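PDB 1XSZ: guanine nucleotide exchange protein from Legionella pneumophila, which probably promotes guanine nucleotide exchange on ADP-ribosylation factor (Arf) GTPases through a Sec7 domain, whose active site lies beneath a C-terminal capping domain. Local coordinates for residues Gln114-Ser117 / Gly118-Gln122; Asp178-Phe181 / Leu182-Leu185; Gly301-Lys304 / Glu305-Asp308; Lys325-Tyr328 / Asp329-Val332. One frame throughout, in Å; residues are numbered along the deposited sequence. Where two conformers were deposited one is given.

Contact 1 of 4, residues Gln114-Ser117 / Gly118-Gln122; sequences QSFS and GAYFQ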
loop_
_atom_site.group_PDB
_atom_site.type_symbol
_atom_site.label_atom_id
_atom_site.label_comp_id
_atom_site.label_asym_id
_atom_site.label_seq_id
_atom_site.Cartn_x
_atom_site.Cartn_y
_atom_site.Cartn_z
ATOM N N GLN A 114 2.324 10.918 -1.773
ATOM C CA GLN A 114 1.963 11.898 -2.800
ATOM C C GLN A 114 0.895 12.860 -2.280
ATOM O O GLN A 114 0.891 14.043 -2.625
ATOM C CB GLN A 114 1.447 11.186 -4.051
ATOM C CG GLN A 114 2.526 10.462 -4.838
ATOM C CD GLN A 114 1.963 9.679 -6.004
ATOM O OE1 GLN A 114 1.236 10.220 -6.838
ATOM N NE2 GLN A 114 2.300 8.398 -6.072
ATOM N N SER A 115 -0.018 12.358 -1.458
ATOM C CA SER A 115 -1.071 13.208 -0.902
ATOM C C SER A 115 -0.442 14.260 0.010
ATOM O O SER A 115 -0.778 15.450 -0.061
ATOM C CB SER A 115 -2.068 12.360 -0.113
ATOM O OG SER A 115 -3.122 13.163 0.389
ATOM N N PHE A 116 0.472 13.830 0.868
ATOM C CA PHE A 116 1.146 14.763 1.756
ATOM C C PHE A 116 1.907 15.824 0.970
ATOM O O PHE A 116 1.803 17.016 1.261
ATOM C CB PHE A 116 2.148 14.039 2.652
ATOM C CG PHE A 116 3.108 14.969 3.333
ATOM C CD1 PHE A 116 2.718 15.697 4.451
ATOM C CD2 PHE A 116 4.374 15.187 2.799
ATOM C CE1 PHE A 116 3.578 16.635 5.025
ATOM C CE2 PHE A 116 5.237 16.122 3.367
ATOM C CZ PHE A 116 4.837 16.846 4.478
ATOM N N SER A 117 2.683 15.391 -0.019
ATOM C CA SER A 117 3.477 16.318 -0.819
ATOM C C SER A 117 2.614 17.392 -1.472
ATOM O O SER A 117 2.995 18.562 -1.514
ATOM C CB SER A 117 4.268 15.557 -1.890
ATOM O OG SER A 117 3.412 14.922 -2.819
ATOM N N GLY A 118 1.450 16.998 -1.976
ATOM C CA GLY A 118 0.565 17.962 -2.604
ATOM C C GLY A 118 -0.013 18.946 -1.604
ATOM O O GLY A 118 -0.092 20.148 -1.882
ATOM N N ALA A 119 -0.422 18.448 -0.442
ATOM C CA ALA A 119 -1.001 19.296 0.594
ATOM C C ALA A 119 0.042 20.212 1.221
ATOM O O ALA A 119 -0.254 21.364 1.547
ATOM C CB ALA A 119 -1.655 18.441 1.670
ATOM N N TYR A 120 1.257 19.699 1.397
ATOM C CA TYR A 120 2.329 20.495 1.976
ATOM C C TYR A 120 2.564 21.704 1.092
ATOM O O TYR A 120 2.645 22.834 1.575
ATOM C CB TYR A 120 3.634 19.700 2.066
ATOM C CG TYR A 120 4.779 20.544 2.584
ATOM C CD1 TYR A 120 4.853 20.889 3.930
ATOM C CD2 TYR A 120 5.741 21.064 1.717
ATOM C CE1 TYR A 120 5.851 21.740 4.404
ATOM C CE2 TYR A 120 6.747 21.919 2.181
ATOM C CZ TYR A 120 6.790 22.251 3.527
ATOM O OH TYR A 120 7.761 23.106 3.997
ATOM N N PHE A 121 2.687 21.452 -0.207
ATOM C CA PHE A 121 2.916 22.511 -1.179
ATOM C C PHE A 121 1.775 23.521 -1.173
ATOM O O PHE A 121 2.005 24.730 -1.173
ATOM C CB PHE A 121 3.072 21.910 -2.580
ATOM C CG PHE A 121 3.185 22.936 -3.671
ATOM C CD1 PHE A 121 4.222 23.864 -3.668
ATOM C CD2 PHE A 121 2.254 22.977 -4.702
ATOM C CE1 PHE A 121 4.329 24.820 -4.677
ATOM C CE2 PHE A 121 2.351 23.930 -5.718
ATOM C CZ PHE A 121 3.391 24.851 -5.704
ATOM N N GLN A 122 0.542 23.023 -1.164
ATOM C CA GLN A 122 -0.632 23.890 -1.161
ATOM C C GLN A 122 -0.631 24.816 0.055
ATOM O O GLN A 122 -0.992 25.991 -0.050
ATOM C CB GLN A 122 -1.906 23.039 -1.176
ATOM C CG GLN A 122 -3.200 23.815 -1.415
ATOM C CD GLN A 122 -3.577 24.714 -0.254
ATOM O OE1 GLN A 122 -3.723 24.256 0.880
ATOM N NE2 GLN A 122 -3.739 26.003 -0.532
#

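Contact 2 of 4, residues Asp178-Phe181 / Leu182-Leu185; sequences DAKF and LEEL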
loop_
_atom_site.group_PDB
_atom_site.type_symbol
_atom_site.label_atom_id
_atom_site.label_comp_id
_atom_site.label_asym_id
_atom_site.label_seq_id
_atom_site.Cartn_x
_atom_site.Cartn_y
_atom_site.Cartn_z
ATOM N N ASP A 178 17.354 25.098 -1.517
ATOM C CA ASP A 178 18.309 25.920 -0.785
ATOM C C ASP A 178 19.210 25.027 0.062
ATOM O O ASP A 178 18.734 24.118 0.746
ATOM C CB ASP A 178 17.582 26.924 0.110
ATOM C CG ASP A 178 16.977 28.073 -0.675
ATOM O OD1 ASP A 178 16.337 28.947 -0.052
ATOM O OD2 ASP A 178 17.144 28.104 -1.914
ATOM N N ALA A 179 20.511 25.289 0.010
ATOM C CA ALA A 179 21.494 24.512 0.758
ATOM C C ALA A 179 21.184 24.444 2.249
ATOM O O ALA A 179 21.251 23.374 2.857
ATOM C CB ALA A 179 22.887 25.096 0.545
ATOM N N LYS A 180 20.838 25.583 2.839
ATOM C CA LYS A 180 20.546 25.629 4.266
ATOM C C LYS A 180 19.245 24.917 4.607
ATOM O O LYS A 180 19.045 24.478 5.741
ATOM C CB LYS A 180 20.517 27.082 4.747
ATOM C CG LYS A 180 21.830 27.813 4.486
ATOM C CD LYS A 180 23.017 26.990 4.972
ATOM C CE LYS A 180 24.332 27.527 4.433
ATOM N NZ LYS A 180 25.477 26.653 4.810
ATOM N N PHE A 181 18.362 24.803 3.626
ATOM C CA PHE A 181 17.104 24.103 3.834
ATOM C C PHE A 181 17.426 22.612 3.939
ATOM O O PHE A 181 16.942 21.916 4.837
ATOM C CB PHE A 181 16.157 24.348 2.658
ATOM C CG PHE A 181 14.925 23.494 2.690
ATOM C CD1 PHE A 181 13.960 23.670 3.676
ATOM C CD2 PHE A 181 14.740 22.493 1.744
ATOM C CE1 PHE A 181 12.825 22.860 3.718
ATOM C CE2 PHE A 181 13.613 21.680 1.777
ATOM C CZ PHE A 181 12.653 21.864 2.767
ATOM N N LEU A 182 18.256 22.123 3.025
ATOM C CA LEU A 182 18.630 20.715 3.040
ATOM C C LEU A 182 19.467 20.368 4.267
ATOM O O LEU A 182 19.340 19.277 4.818
ATOM C CB LEU A 182 19.376 20.343 1.753
ATOM C CG LEU A 182 18.521 20.351 0.480
ATOM C CD1 LEU A 182 19.346 19.837 -0.694
ATOM C CD2 LEU A 182 17.293 19.470 0.676
ATOM N N GLU A 183 20.319 21.290 4.702
ATOM C CA GLU A 183 21.143 21.046 5.878
ATOM C C GLU A 183 20.238 20.902 7.103
ATOM O O GLU A 183 20.466 20.057 7.974
ATOM C CB GLU A 183 22.148 22.193 6.062
ATOM C CG GLU A 183 23.250 22.179 4.999
ATOM C CD GLU A 183 24.187 23.370 5.076
ATOM O OE1 GLU A 183 24.568 23.766 6.199
ATOM O OE2 GLU A 183 24.560 23.897 4.006
ATOM N N GLU A 184 19.196 21.721 7.153
ATOM C CA GLU A 184 18.242 21.677 8.250
ATOM C C GLU A 184 17.431 20.380 8.208
ATOM O O GLU A 184 17.237 19.726 9.232
ATOM C CB GLU A 184 17.316 22.885 8.159
ATOM C CG GLU A 184 16.009 22.721 8.881
ATOM C CD GLU A 184 15.127 23.928 8.707
ATOM O OE1 GLU A 184 15.337 24.683 7.730
ATOM O OE2 GLU A 184 14.221 24.111 9.535
ATOM N N LEU A 185 16.960 20.015 7.019
ATOM C CA LEU A 185 16.177 18.795 6.841
ATOM C C LEU A 185 16.986 17.587 7.310
ATOM O O LEU A 185 16.496 16.745 8.067
ATOM C CB LEU A 185 15.795 18.642 5.363
ATOM C CG LEU A 185 14.971 17.429 4.925
ATOM C CD1 LEU A 185 14.317 17.730 3.590
ATOM C CD2 LEU A 185 15.859 16.189 4.819
#

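Contact 3 of 4, residues Gly301-Lys304 / Glu305-Asp308; sequences GQTK and ESID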
loop_
_atom_site.group_PDB
_atom_site.type_symbol
_atom_site.label_atom_id
_atom_site.label_comp_id
_atom_site.label_asym_id
_atom_site.label_seq_id
_atom_site.Cartn_x
_atom_site.Cartn_y
_atom_site.Cartn_z
ATOM N N GLY A 301 -9.567 -8.877 -7.865
ATOM C CA GLY A 301 -10.175 -7.611 -8.230
ATOM C C GLY A 301 -11.645 -7.616 -7.862
ATOM O O GLY A 301 -12.145 -8.597 -7.313
ATOM N N GLN A 302 -12.349 -6.531 -8.169
ATOM C CA GLN A 302 -13.766 -6.439 -7.836
ATOM C C GLN A 302 -14.692 -7.164 -8.813
ATOM O O GLN A 302 -15.824 -7.491 -8.461
ATOM C CB GLN A 302 -14.190 -4.972 -7.722
ATOM C CG GLN A 302 -13.995 -4.157 -8.987
ATOM C CD GLN A 302 -14.505 -2.735 -8.839
ATOM O OE1 GLN A 302 -15.696 -2.511 -8.618
ATOM N NE2 GLN A 302 -13.604 -1.766 -8.957
ATOM N N THR A 303 -14.216 -7.421 -10.030
ATOM C CA THR A 303 -15.030 -8.104 -11.034
ATOM C C THR A 303 -15.301 -9.556 -10.657
ATOM O O THR A 303 -14.515 -10.181 -9.944
ATOM C CB THR A 303 -14.359 -8.081 -12.426
ATOM O OG1 THR A 303 -13.082 -8.726 -12.357
ATOM C CG2 THR A 303 -14.182 -6.649 -12.909
ATOM N N LYS A 304 -16.416 -10.090 -11.146
ATOM C CA LYS A 304 -16.795 -11.467 -10.855
ATOM C C LYS A 304 -15.730 -12.469 -11.286
ATOM O O LYS A 304 -15.023 -12.259 -12.273
ATOM C CB LYS A 304 -18.125 -11.812 -11.535
ATOM C CG LYS A 304 -19.348 -11.146 -10.918
ATOM C CD LYS A 304 -19.338 -9.637 -11.110
ATOM C CE LYS A 304 -20.593 -9.004 -10.528
ATOM N NZ LYS A 304 -20.619 -7.527 -10.722
ATOM N N GLU A 305 -15.634 -13.558 -10.530
ATOM C CA GLU A 305 -14.681 -14.633 -10.781
ATOM C C GLU A 305 -13.241 -14.270 -10.435
ATOM O O GLU A 305 -12.342 -15.100 -10.572
ATOM C CB GLU A 305 -14.765 -15.099 -12.240
ATOM C CG GLU A 305 -16.145 -15.610 -12.636
ATOM C CD GLU A 305 -16.138 -16.364 -13.951
ATOM O OE1 GLU A 305 -17.228 -16.753 -14.419
ATOM O OE2 GLU A 305 -15.042 -16.574 -14.515
ATOM N N SER A 306 -13.022 -13.036 -9.985
ATOM C CA SER A 306 -11.684 -12.595 -9.603
ATOM C C SER A 306 -11.174 -13.406 -8.420
ATOM O O SER A 306 -9.988 -13.719 -8.339
ATOM C CB SER A 306 -11.688 -11.111 -9.227
ATOM O OG SER A 306 -11.840 -10.291 -10.372
ATOM N N ILE A 307 -12.073 -13.741 -7.501
ATOM C CA ILE A 307 -11.689 -14.509 -6.326
ATOM C C ILE A 307 -11.097 -15.863 -6.716
ATOM O O ILE A 307 -10.103 -16.295 -6.138
ATOM C CB ILE A 307 -12.892 -14.705 -5.371
ATOM C CG1 ILE A 307 -12.425 -15.372 -4.077
ATOM C CG2 ILE A 307 -13.974 -15.531 -6.048
ATOM C CD1 ILE A 307 -13.460 -15.354 -2.974
ATOM N N ASP A 308 -11.687 -16.525 -7.708
ATOM C CA ASP A 308 -11.172 -17.818 -8.136
ATOM C C ASP A 308 -9.811 -17.687 -8.815
ATOM O O ASP A 308 -8.946 -18.548 -8.652
ATOM C CB ASP A 308 -12.167 -18.504 -9.073
ATOM C CG ASP A 308 -13.484 -18.806 -8.390
ATOM O OD1 ASP A 308 -13.457 -19.384 -7.283
ATOM O OD2 ASP A 308 -14.544 -18.466 -8.958
HETATM O O HOH W 1 -14.658 -12.629 -7.704
#

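Contact 4 of 4, residues Lys325-Tyr328 / Asp329-Val332; sequences KATY and DYEV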
loop_
_atom_site.group_PDB
_atom_site.type_symbol
_atom_site.label_atom_id
_atom_site.label_comp_id
_atom_site.label_asym_id
_atom_site.label_seq_id
_atom_site.Cartn_x
_atom_site.Cartn_y
_atom_site.Cartn_z
ATOM N N LYS A 325 -6.573 -12.195 4.536
ATOM C CA LYS A 325 -7.220 -10.988 5.038
ATOM C C LYS A 325 -8.250 -10.515 4.030
ATOM O O LYS A 325 -8.034 -10.577 2.822
ATOM C CB LYS A 325 -6.187 -9.884 5.288
ATOM C CG LYS A 325 -6.730 -8.689 6.071
ATOM C CD LYS A 325 -5.646 -7.636 6.273
ATOM C CE LYS A 325 -6.006 -6.692 7.410
ATOM N NZ LYS A 325 -4.907 -5.722 7.668
ATOM N N ALA A 326 -9.384 -10.044 4.534
ATOM C CA ALA A 326 -10.447 -9.558 3.672
ATOM C C ALA A 326 -9.987 -8.401 2.795
ATOM O O ALA A 326 -9.047 -7.682 3.131
ATOM C CB ALA A 326 -11.626 -9.098 4.527
ATOM N N THR A 327 -10.637 -8.242 1.649
ATOM C CA THR A 327 -10.345 -7.111 0.783
ATOM C C THR A 327 -11.580 -6.236 0.943
ATOM O O THR A 327 -12.528 -6.611 1.631
ATOM C CB THR A 327 -10.207 -7.494 -0.708
ATOM O OG1 THR A 327 -11.460 -7.984 -1.195
ATOM C CG2 THR A 327 -9.119 -8.539 -0.902
ATOM N N TYR A 328 -11.576 -5.071 0.315
ATOM C CA TYR A 328 -12.721 -4.178 0.415
ATOM C C TYR A 328 -13.989 -4.846 -0.116
ATOM O O TYR A 328 -15.089 -4.571 0.357
ATOM C CB TYR A 328 -12.442 -2.898 -0.377
ATOM C CG TYR A 328 -13.457 -1.798 -0.163
ATOM C CD1 TYR A 328 -13.559 -1.146 1.066
ATOM C CD2 TYR A 328 -14.298 -1.389 -1.199
ATOM C CE1 TYR A 328 -14.469 -0.106 1.260
ATOM C CE2 TYR A 328 -15.216 -0.349 -1.015
ATOM C CZ TYR A 328 -15.292 0.285 0.216
ATOM O OH TYR A 328 -16.171 1.332 0.411
ATOM N N ASP A 329 -13.829 -5.748 -1.081
ATOM C CA ASP A 329 -14.974 -6.413 -1.695
ATOM C C ASP A 329 -15.282 -7.827 -1.210
ATOM O O ASP A 329 -16.429 -8.267 -1.281
ATOM C CB ASP A 329 -14.784 -6.464 -3.212
ATOM C CG ASP A 329 -14.473 -5.110 -3.806
ATOM O OD1 ASP A 329 -15.329 -4.209 -3.704
ATOM O OD2 ASP A 329 -13.372 -4.951 -4.374
ATOM N N TYR A 330 -14.274 -8.540 -0.720
ATOM C CA TYR A 330 -14.485 -9.921 -0.290
ATOM C C TYR A 330 -14.158 -10.213 1.167
ATOM O O TYR A 330 -13.107 -9.817 1.666
ATOM C CB TYR A 330 -13.659 -10.857 -1.175
ATOM C CG TYR A 330 -13.851 -10.617 -2.653
ATOM C CD1 TYR A 330 -15.052 -10.936 -3.282
ATOM C CD2 TYR A 330 -12.836 -10.047 -3.419
ATOM C CE1 TYR A 330 -15.238 -10.689 -4.642
ATOM C CE2 TYR A 330 -13.011 -9.797 -4.774
ATOM C CZ TYR A 330 -14.214 -10.120 -5.379
ATOM O OH TYR A 330 -14.390 -9.869 -6.720
ATOM N N GLU A 331 -15.062 -10.930 1.832
ATOM C CA GLU A 331 -14.874 -11.308 3.229
ATOM C C GLU A 331 -13.757 -12.344 3.282
ATOM O O GLU A 331 -13.548 -13.093 2.325
ATOM C CB GLU A 331 -16.165 -11.899 3.797
ATOM C CG GLU A 331 -17.405 -11.080 3.473
ATOM C CD GLU A 331 -18.659 -11.624 4.130
ATOM O OE1 GLU A 331 -18.844 -12.860 4.143
ATOM O OE2 GLU A 331 -19.467 -10.810 4.627
ATOM N N VAL A 332 -13.044 -12.396 4.398
ATOM C CA VAL A 332 -11.931 -13.327 4.523
ATOM C C VAL A 332 -12.379 -14.781 4.343
ATOM O O VAL A 332 -11.654 -15.599 3.771
ATOM C CB VAL A 332 -11.196 -13.137 5.885
ATOM C CG1 VAL A 332 -12.032 -13.684 7.035
ATOM C CG2 VAL A 332 -9.828 -13.798 5.836
HETATM O O HOH W 2 -11.245 -7.162 -3.824
#

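Contact 1 of 4, residues Gln114-Ser117 / Gly118-Gln122
Phe116 and Tyr120, one helical turn apart, meet through the ring of the first and the CB of the second. Tyr120 CB sits over one face of the Phe116 ring, offset toward its rim, and comes within 3.9 Å of Phe116 CZ: a CH-pi contact. The rings themselves barely overlap. Their planes are near parallel, at 28°, but slid apart, with centroids 5.8 Å from each other. Both side chains put CG opposite the backbone N (chi1 166° in Phe116, 176° in Tyr120), and they therefore run side by side in the same direction. Underneath, Tyr120 N gives a short hydrogen bond of 2.7 Å to Phe116 O, and Ala119 N and Phe121 N make the matching i to i-4 bonds to Ser115 O and Ser117 O. Gln114 O accepts from Gly118 N at 3.1 Å; in one of two conformers Ser117 OG also reaches it, a bond that is doubtful for the residue as a whole. Ser115 OG bonds Thr79 OG1 of helix 69-80. This part of helix 106-123 belongs to the Sec7 domain. Phe84 and Phe89 meet the Phe116 and Tyr120 rings, respectively, edge-to-face, Phe96 of helix 89-98 also packs on Phe116, Ser117 rests on Ala134 and Tyr135 of helix 131-149, and Ala119 faces helix 69-80.

Contact 2 of 4, residues Asp178-Phe181 / Leu182-Leu185
Lys180 and Glu183 both set CG beside the backbone N, and a bend in the lysine chain (chi2 -49°) turns its amine toward the extended glutamate. The two side chains run alongside each other, pointing the same way. Lys180 NZ forms a salt bridge with Glu183 OE2 at 3.0 Å, approaching on the syn side and 21° out of the carboxylate plane; its bond to Glu183 OE1, at 3.3 Å, is weak. Glu183 OE2 has a second, long and weak ion-pair partner in Lys165. Phe181 swings its ring away from its backbone N (chi1 171°), and Phe181 CD2 lies 4.1 Å from Leu182 CD2, while Phe181 CE2 is 4.4 Å from Leu185 CD1. Phe181, Leu182 and Leu185 all rest on Leu137 of helix 131-149, and Phe89 is shared by Phe181 and Leu185. Main-chain bonds tie these turns together, from Leu182 N to Asp178 O (3.1 Å) through Leu185 N to Phe181 O (2.9 Å). Asp178 occupies the N-cap position without a capping bond from its carboxylate. These are the amphipathic N-terminal two turns of helix 179-191 in the all-helical Sec7 domain, with an i to i+3 ion pair on one flank and apolar residues against neighbouring helices.

Contact 3 of 4, residues Gly301-Lys304 / Glu305-Asp308
Ser306 presses into the bend made by Gly301 and Thr303, and the close packing of this contact gathers round its CB and OG. Ser306 CB lies 3.2 Å from Gly301 O. Ser306 OG donates to Thr303 O at 2.7 Å, from above the carbonyl plane rather than along a lone pair, and Ser306 N reaches the same oxygen at 3.2 Å from the same face. One carbonyl thus takes both the amide and the hydroxyl of a single residue. The second of these bonds closes a type II beta turn from Thr303 to Ser306, in which Glu305 adopts a positive phi of 73°; the turn leads from strand 295-300 into helix 306-315 of the capping domain. Thr303 OG1 and Ser306 OG approach to 2.8 Å, and both have partners beyond the turn: Thr303 OG1 bonds Ser272 O, and Ser306 OG bonds Gln274 N. A water continues the turn into the helix, accepting from Ile307 N at 2.8 Å and giving a weak bond to Thr303 O. The outer side is looser. Lys304 and Glu305 form the exposed corner of the turn, their chains diverging: Glu305 is extended beyond CG and its side chain touches Thr271 and Ala273; Lys304 bends away.

Contact 4 of 4, residues Lys325-Tyr328 / Asp329-Val332
A hairpin-like reversal between strand 323-325 and helix 332-351 of the capping domain is held by Thr327, which meets Tyr330 through both its backbone and its side chain. Thr327 N donates to Tyr330 O at 2.9 Å, in the carbonyl plane. Thr327 OG1, placed between its own backbone N and carbonyl carbon (chi1 64°), accepts from Tyr330 N at 2.9 Å and, weakly, from Asp329 N at 3.3 Å. The bond from Tyr330 N, three residues on, is the main closure; the weak one resembles an ST turn. The hydroxyl gives its own proton to a water 2.8 Å away, and that water donates in turn to Asp329 OD2 at 3.1 Å, bridging the first and third residues of the turn. The other carboxylate oxygen, Asp329 OD1, makes a salt bridge to Lys23. Tyr330 CD2 comes within 3.3 Å of Thr327 OG1, and its ring carries Asp329 CB over the centre of one face; its hydroxyl bonds Gly301 O. Toward the helix, Ala326 CB packs 4.3 Å from Val332 CB, with Glu331 at the N-cap position between the turn and helix 332-351. The Tyr328 side chain touches Pro22, Lys23 and Ile26, and Lys325 NZ pairs with Glu58.

How the contacts relate
The four contacts follow one another along the chain, two in each domain. Contacts 1 and 2 lie on helices 106-123 and 179-191 of the Sec7 domain, centres 19 Å apart; they do not touch, but helices 89-98 and 131-149 pack against both. Contacts 3 and 4 belong to the capping domain, at the ends of strands 295-300 and 323-325 of its antiparallel sheet, with centres 11 Å apart. They meet directly, through Tyr330 and the 301-303 backbone. The pairs sit on opposite sides of the chain's centre, contacts 2 and 3 about 49 Å apart between centres. Contact 4 also reaches helix 22-35 and Glu58, joining the cap to the Sec7 domain.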